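Local structure of Non-reducing end beta-L-arabinofuranosidase (Bacteroides thetaiotaomicron, 5MQO) at residues P374-I386 with Y429-L443. The protein probably hydrolyses glycosidic bonds in complex plant pectin as a family GH127 glycoside hydrolase with aceric acidase activity. Numbering follows the deposited sequence.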
loop_
_atom_site.group_PDB
_atom_site.type_symbol
_atom_site.label_atom_id
_atom_site.label_comp_id
_atom_site.label_asym_id
_atom_site.label_seq_id
_atom_site.Cartn_x
_atom_site.Cartn_y
_atom_site.Cartn_z
ATOM N N PRO A 374 15.226 9.845 8.871
ATOM C CA PRO A 374 15.754 10.906 8.012
ATOM C C PRO A 374 14.916 11.131 6.750
ATOM O O PRO A 374 14.174 10.274 6.335
ATOM C CB PRO A 374 17.123 10.349 7.607
ATOM C CG PRO A 374 16.929 8.869 7.600
ATOM C CD PRO A 374 16.136 8.675 8.862
ATOM N N ASN A 375 15.110 12.268 6.126
ATOM C CA ASN A 375 14.197 12.771 5.149
ATOM C C ASN A 375 14.807 12.706 3.760
ATOM O O ASN A 375 14.230 12.073 2.871
ATOM C CB ASN A 375 13.844 14.213 5.512
ATOM C CG ASN A 375 12.910 14.309 6.710
ATOM O OD1 ASN A 375 13.329 14.568 7.845
ATOM N ND2 ASN A 375 11.621 14.133 6.447
ATOM N N SER A 376 15.942 13.388 3.575
ATOM C CA SER A 376 16.679 13.387 2.312
ATOM C C SER A 376 17.144 11.993 1.931
ATOM O O SER A 376 17.151 11.668 0.747
ATOM C CB SER A 376 17.912 14.303 2.345
ATOM O OG SER A 376 17.611 15.653 2.679
ATOM N N THR A 377 17.530 11.176 2.906
ATOM C CA THR A 377 18.018 9.854 2.614
ATOM C C THR A 377 17.038 8.733 2.951
ATOM O O THR A 377 17.447 7.573 3.005
ATOM C CB THR A 377 19.369 9.603 3.307
ATOM O OG1 THR A 377 19.214 9.776 4.711
ATOM C CG2 THR A 377 20.430 10.592 2.791
ATOM N N ALA A 378 15.759 9.037 3.148
ATOM C CA ALA A 378 14.738 7.973 3.272
ATOM C C ALA A 378 14.721 7.166 1.995
ATOM O O ALA A 378 14.649 7.738 0.908
ATOM C CB ALA A 378 13.364 8.552 3.514
ATOM N N HIS A 379 14.847 5.851 2.123
ATOM C CA HIS A 379 14.878 4.955 0.958
ATOM C C HIS A 379 13.445 4.766 0.479
ATOM O O HIS A 379 13.110 5.237 -0.595
ATOM C CB HIS A 379 15.558 3.626 1.301
ATOM C CG HIS A 379 15.784 2.739 0.124
ATOM N ND1 HIS A 379 16.911 2.820 -0.659
ATOM C CD2 HIS A 379 15.037 1.740 -0.395
ATOM C CE1 HIS A 379 16.843 1.912 -1.621
ATOM N NE2 HIS A 379 15.714 1.243 -1.481
ATOM N N ASN A 380 12.599 4.136 1.292
ATOM C CA ASN A 380 11.165 3.992 0.997
ATOM C C ASN A 380 10.850 3.500 -0.417
ATOM O O ASN A 380 10.042 4.056 -1.165
ATOM C CB ASN A 380 10.487 5.303 1.270
ATOM C CG ASN A 380 10.574 5.694 2.718
ATOM O OD1 ASN A 380 10.758 4.842 3.603
ATOM N ND2 ASN A 380 10.420 6.992 2.981
ATOM N N GLU A 381 11.541 2.435 -0.765
ATOM C CA GLU A 381 11.279 1.655 -1.953
ATOM C C GLU A 381 9.766 1.380 -2.082
ATOM O O GLU A 381 9.136 0.914 -1.133
ATOM C CB GLU A 381 12.091 0.370 -1.818
ATOM C CG GLU A 381 11.725 -0.729 -2.761
ATOM C CD GLU A 381 12.831 -1.731 -2.902
ATOM O OE1 GLU A 381 13.581 -1.973 -1.896
ATOM O OE2 GLU A 381 12.912 -2.259 -4.037
ATOM N N THR A 382 9.185 1.681 -3.244
ATOM C CA THR A 382 7.724 1.646 -3.396
ATOM C C THR A 382 7.091 0.309 -2.979
ATOM O O THR A 382 6.006 0.292 -2.405
ATOM C CB THR A 382 7.288 2.014 -4.826
ATOM O OG1 THR A 382 7.908 3.253 -5.207
ATOM C CG2 THR A 382 5.770 2.148 -4.923
ATOM N N CYS A 383 7.800 -0.784 -3.248
ATOM C CA CYS A 383 7.322 -2.128 -2.967
ATOM C C CYS A 383 7.303 -2.419 -1.477
ATOM O O CYS A 383 6.527 -3.248 -1.033
ATOM C CB CYS A 383 8.179 -3.182 -3.692
ATOM S SG CYS A 383 7.997 -3.218 -5.503
ATOM N N ALA A 384 8.171 -1.768 -0.713
ATOM C CA ALA A 384 8.191 -1.930 0.753
ATOM C C ALA A 384 6.921 -1.331 1.323
ATOM O O ALA A 384 6.368 -1.835 2.321
ATOM C CB ALA A 384 9.412 -1.238 1.380
ATOM N N ASN A 385 6.476 -0.251 0.676
ATOM C CA ASN A 385 5.322 0.506 1.127
ATOM C C ASN A 385 4.046 -0.296 0.756
ATOM O O ASN A 385 3.120 -0.391 1.531
ATOM C CB ASN A 385 5.351 1.894 0.511
ATOM C CG ASN A 385 6.734 2.558 0.594
ATOM O OD1 ASN A 385 7.593 2.140 1.364
ATOM N ND2 ASN A 385 6.955 3.590 -0.224
ATOM N N ILE A 386 4.064 -0.929 -0.411
ATOM C CA ILE A 386 3.032 -1.885 -0.830
ATOM C C ILE A 386 3.014 -3.074 0.118
ATOM O O ILE A 386 1.970 -3.659 0.362
ATOM C CB ILE A 386 3.278 -2.393 -2.283
ATOM C CG1 ILE A 386 3.104 -1.238 -3.276
ATOM C CG2 ILE A 386 2.363 -3.580 -2.644
ATOM C CD1 ILE A 386 3.501 -1.553 -4.700
ATOM N N TYR A 429 11.531 4.547 -7.993
ATOM C CA TYR A 429 12.030 3.498 -7.103
ATOM C C TYR A 429 12.024 3.985 -5.623
ATOM O O TYR A 429 11.265 3.446 -4.809
ATOM C CB TYR A 429 13.428 3.078 -7.531
ATOM C CG TYR A 429 13.967 1.810 -6.881
ATOM C CD1 TYR A 429 13.467 0.535 -7.229
ATOM C CD2 TYR A 429 15.012 1.869 -5.965
ATOM C CE1 TYR A 429 13.992 -0.627 -6.657
ATOM C CE2 TYR A 429 15.536 0.719 -5.389
ATOM C CZ TYR A 429 15.034 -0.522 -5.739
ATOM O OH TYR A 429 15.560 -1.641 -5.157
ATOM N N THR A 430 12.845 4.998 -5.280
ATOM C CA THR A 430 12.805 5.639 -3.953
ATOM C C THR A 430 11.657 6.680 -3.811
ATOM O O THR A 430 11.267 7.334 -4.783
ATOM C CB THR A 430 14.129 6.363 -3.625
ATOM O OG1 THR A 430 14.494 7.224 -4.711
ATOM C CG2 THR A 430 15.219 5.390 -3.377
ATOM N N ASN A 431 11.175 6.840 -2.579
ATOM C CA ASN A 431 10.188 7.838 -2.204
ATOM C C ASN A 431 10.702 8.714 -1.047
ATOM O O ASN A 431 10.230 8.591 0.091
ATOM C CB ASN A 431 8.900 7.159 -1.792
ATOM C CG ASN A 431 8.183 6.580 -2.957
ATOM O OD1 ASN A 431 7.446 7.274 -3.659
ATOM N ND2 ASN A 431 8.400 5.316 -3.190
ATOM N N PRO A 432 11.633 9.632 -1.345
ATOM C CA PRO A 432 12.169 10.481 -0.297
ATOM C C PRO A 432 11.137 11.458 0.262
ATOM O O PRO A 432 10.139 11.735 -0.392
ATOM C CB PRO A 432 13.305 11.242 -1.018
ATOM C CG PRO A 432 12.860 11.343 -2.419
ATOM C CD PRO A 432 11.984 10.142 -2.685
ATOM N N LEU A 433 11.408 11.980 1.458
ATOM C CA LEU A 433 10.601 13.052 2.039
ATOM C C LEU A 433 11.237 14.427 1.957
ATOM O O LEU A 433 10.765 15.350 2.606
ATOM C CB LEU A 433 10.302 12.715 3.488
ATOM C CG LEU A 433 9.119 11.757 3.696
ATOM C CD1 LEU A 433 9.536 10.289 3.455
ATOM C CD2 LEU A 433 8.519 12.006 5.096
ATOM N N ARG A 434 12.317 14.552 1.191
ATOM C CA ARG A 434 13.028 15.813 0.984
ATOM C C ARG A 434 13.990 15.723 -0.213
ATOM O O ARG A 434 14.755 14.742 -0.347
ATOM C CB ARG A 434 13.834 16.247 2.249
ATOM C CG ARG A 434 14.472 17.636 2.167
ATOM C CD ARG A 434 14.787 18.293 3.505
ATOM N NE ARG A 434 13.708 18.218 4.507
ATOM C CZ ARG A 434 13.873 18.159 5.850
ATOM N NH1 ARG A 434 15.084 18.159 6.446
ATOM N NH2 ARG A 434 12.801 18.082 6.632
ATOM N N ILE A 435 13.945 16.739 -1.075
ATOM C CA ILE A 435 15.006 16.981 -2.048
ATOM C C ILE A 435 15.573 18.351 -1.752
ATOM O O ILE A 435 14.845 19.329 -1.766
ATOM C CB ILE A 435 14.488 16.982 -3.513
ATOM C CG1 ILE A 435 13.794 15.656 -3.862
ATOM C CG2 ILE A 435 15.623 17.277 -4.492
ATOM C CD1 ILE A 435 14.726 14.476 -4.033
ATOM N N SER A 436 16.872 18.416 -1.528
ATOM C CA SER A 436 17.574 19.681 -1.404
ATOM C C SER A 436 18.617 19.771 -2.492
ATOM O O SER A 436 19.445 18.890 -2.609
ATOM C CB SER A 436 18.261 19.745 -0.044
ATOM O OG SER A 436 19.268 20.746 -0.017
ATOM N N ALA A 437 18.625 20.845 -3.256
ATOM C CA ALA A 437 19.686 21.044 -4.267
ATOM C C ALA A 437 21.101 21.248 -3.667
ATOM O O ALA A 437 22.086 20.990 -4.338
ATOM C CB ALA A 437 19.331 22.187 -5.200
ATOM N N ASP A 438 21.213 21.641 -2.403
ATOM C CA ASP A 438 22.538 21.633 -1.751
ATOM C C ASP A 438 23.087 20.246 -1.366
ATOM O O ASP A 438 24.224 20.170 -0.890
ATOM C CB ASP A 438 22.537 22.509 -0.490
ATOM C CG ASP A 438 22.158 23.926 -0.777
ATOM O OD1 ASP A 438 22.338 24.368 -1.934
ATOM O OD2 ASP A 438 21.673 24.601 0.150
ATOM N N LEU A 439 22.312 19.167 -1.530
ATOM C CA LEU A 439 22.737 17.854 -1.055
ATOM C C LEU A 439 24.030 17.493 -1.774
ATOM O O LEU A 439 24.033 17.405 -2.996
ATOM C CB LEU A 439 21.659 16.796 -1.293
ATOM C CG LEU A 439 21.874 15.438 -0.604
ATOM C CD1 LEU A 439 21.725 15.542 0.910
ATOM C CD2 LEU A 439 20.887 14.410 -1.163
ATOM N N PRO A 440 25.142 17.311 -1.016
ATOM C CA PRO A 440 26.486 17.237 -1.637
ATOM C C PRO A 440 26.939 15.872 -2.205
ATOM O O PRO A 440 28.059 15.757 -2.679
ATOM C CB PRO A 440 27.406 17.722 -0.506
ATOM C CG PRO A 440 26.730 17.252 0.726
ATOM C CD PRO A 440 25.245 17.313 0.457
ATOM N N TYR A 441 26.072 14.873 -2.160
ATOM C CA TYR A 441 26.328 13.556 -2.767
ATOM C C TYR A 441 25.103 13.189 -3.591
ATOM O O TYR A 441 24.032 13.787 -3.415
ATOM C CB TYR A 441 26.622 12.473 -1.693
ATOM C CG TYR A 441 25.734 12.557 -0.490
ATOM C CD1 TYR A 441 24.489 11.925 -0.474
ATOM C CD2 TYR A 441 26.112 13.290 0.631
ATOM C CE1 TYR A 441 23.653 12.015 0.636
ATOM C CE2 TYR A 441 25.275 13.387 1.743
ATOM C CZ TYR A 441 24.051 12.753 1.731
ATOM O OH TYR A 441 23.221 12.838 2.804
ATOM N N THR A 442 25.271 12.216 -4.483
ATOM C CA THR A 442 24.163 11.694 -5.308
ATOM C C THR A 442 23.767 10.315 -4.826
ATOM O O THR A 442 24.521 9.371 -4.995
ATOM C CB THR A 442 24.558 11.625 -6.790
ATOM O OG1 THR A 442 24.658 12.957 -7.296
ATOM C CG2 THR A 442 23.520 10.844 -7.611
ATOM N N LEU A 443 22.578 10.203 -4.239
ATOM C CA LEU A 443 22.063 8.915 -3.786
ATOM C C LEU A 443 21.772 8.032 -4.991
ATOM O O LEU A 443 21.487 8.550 -6.070
ATOM C CB LEU A 443 20.786 9.104 -2.951
ATOM C CG LEU A 443 20.992 9.763 -1.558
ATOM C CD1 LEU A 443 19.700 10.377 -1.023
ATOM C CD2 LEU A 443 21.579 8.804 -0.521
#
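At the N-terminal end of helix 382-399, the side-chain amide of N431 bridges N380 and T382, which flank the N-cap residue E381. Its ND2 gives one N-H to N380 O at 2.9 Å, a nearly straight bond (168°), and the other to T382 OG1, also at 2.9 Å; both acceptors lie in the amide plane. With CG anti to its own carbonyl carbon (chi1 -72°), the amide reaches across to the helix start, while OD1 turns to S418. N380 O also accepts from N385 ND2, above its carbonyl plane (3.3 Å), and that ND2 donates to S415 O too. An alanine here would probably leave N380 O with N385 ND2 as side-chain donor, T382 OG1 with F428 O, and S418 OG without its OD1 partner. The backbones join too: T382 N bonds to Y429 O, and N431 N to H379 O. T430 CG2 makes a CH-pi contact over one face of the H379 ring, and Y429 OH comes within 2.9 Å of E381 OE2 besides bonding to Q365. L433 N bonds to N375 O as the chain enters strand 434-435, which pairs with strand 690-697. A loop thus docks on a helix N-terminus in the GH127 catalytic domain, probably an (alpha/alpha)6 barrel as in six-hairpin glycosidases.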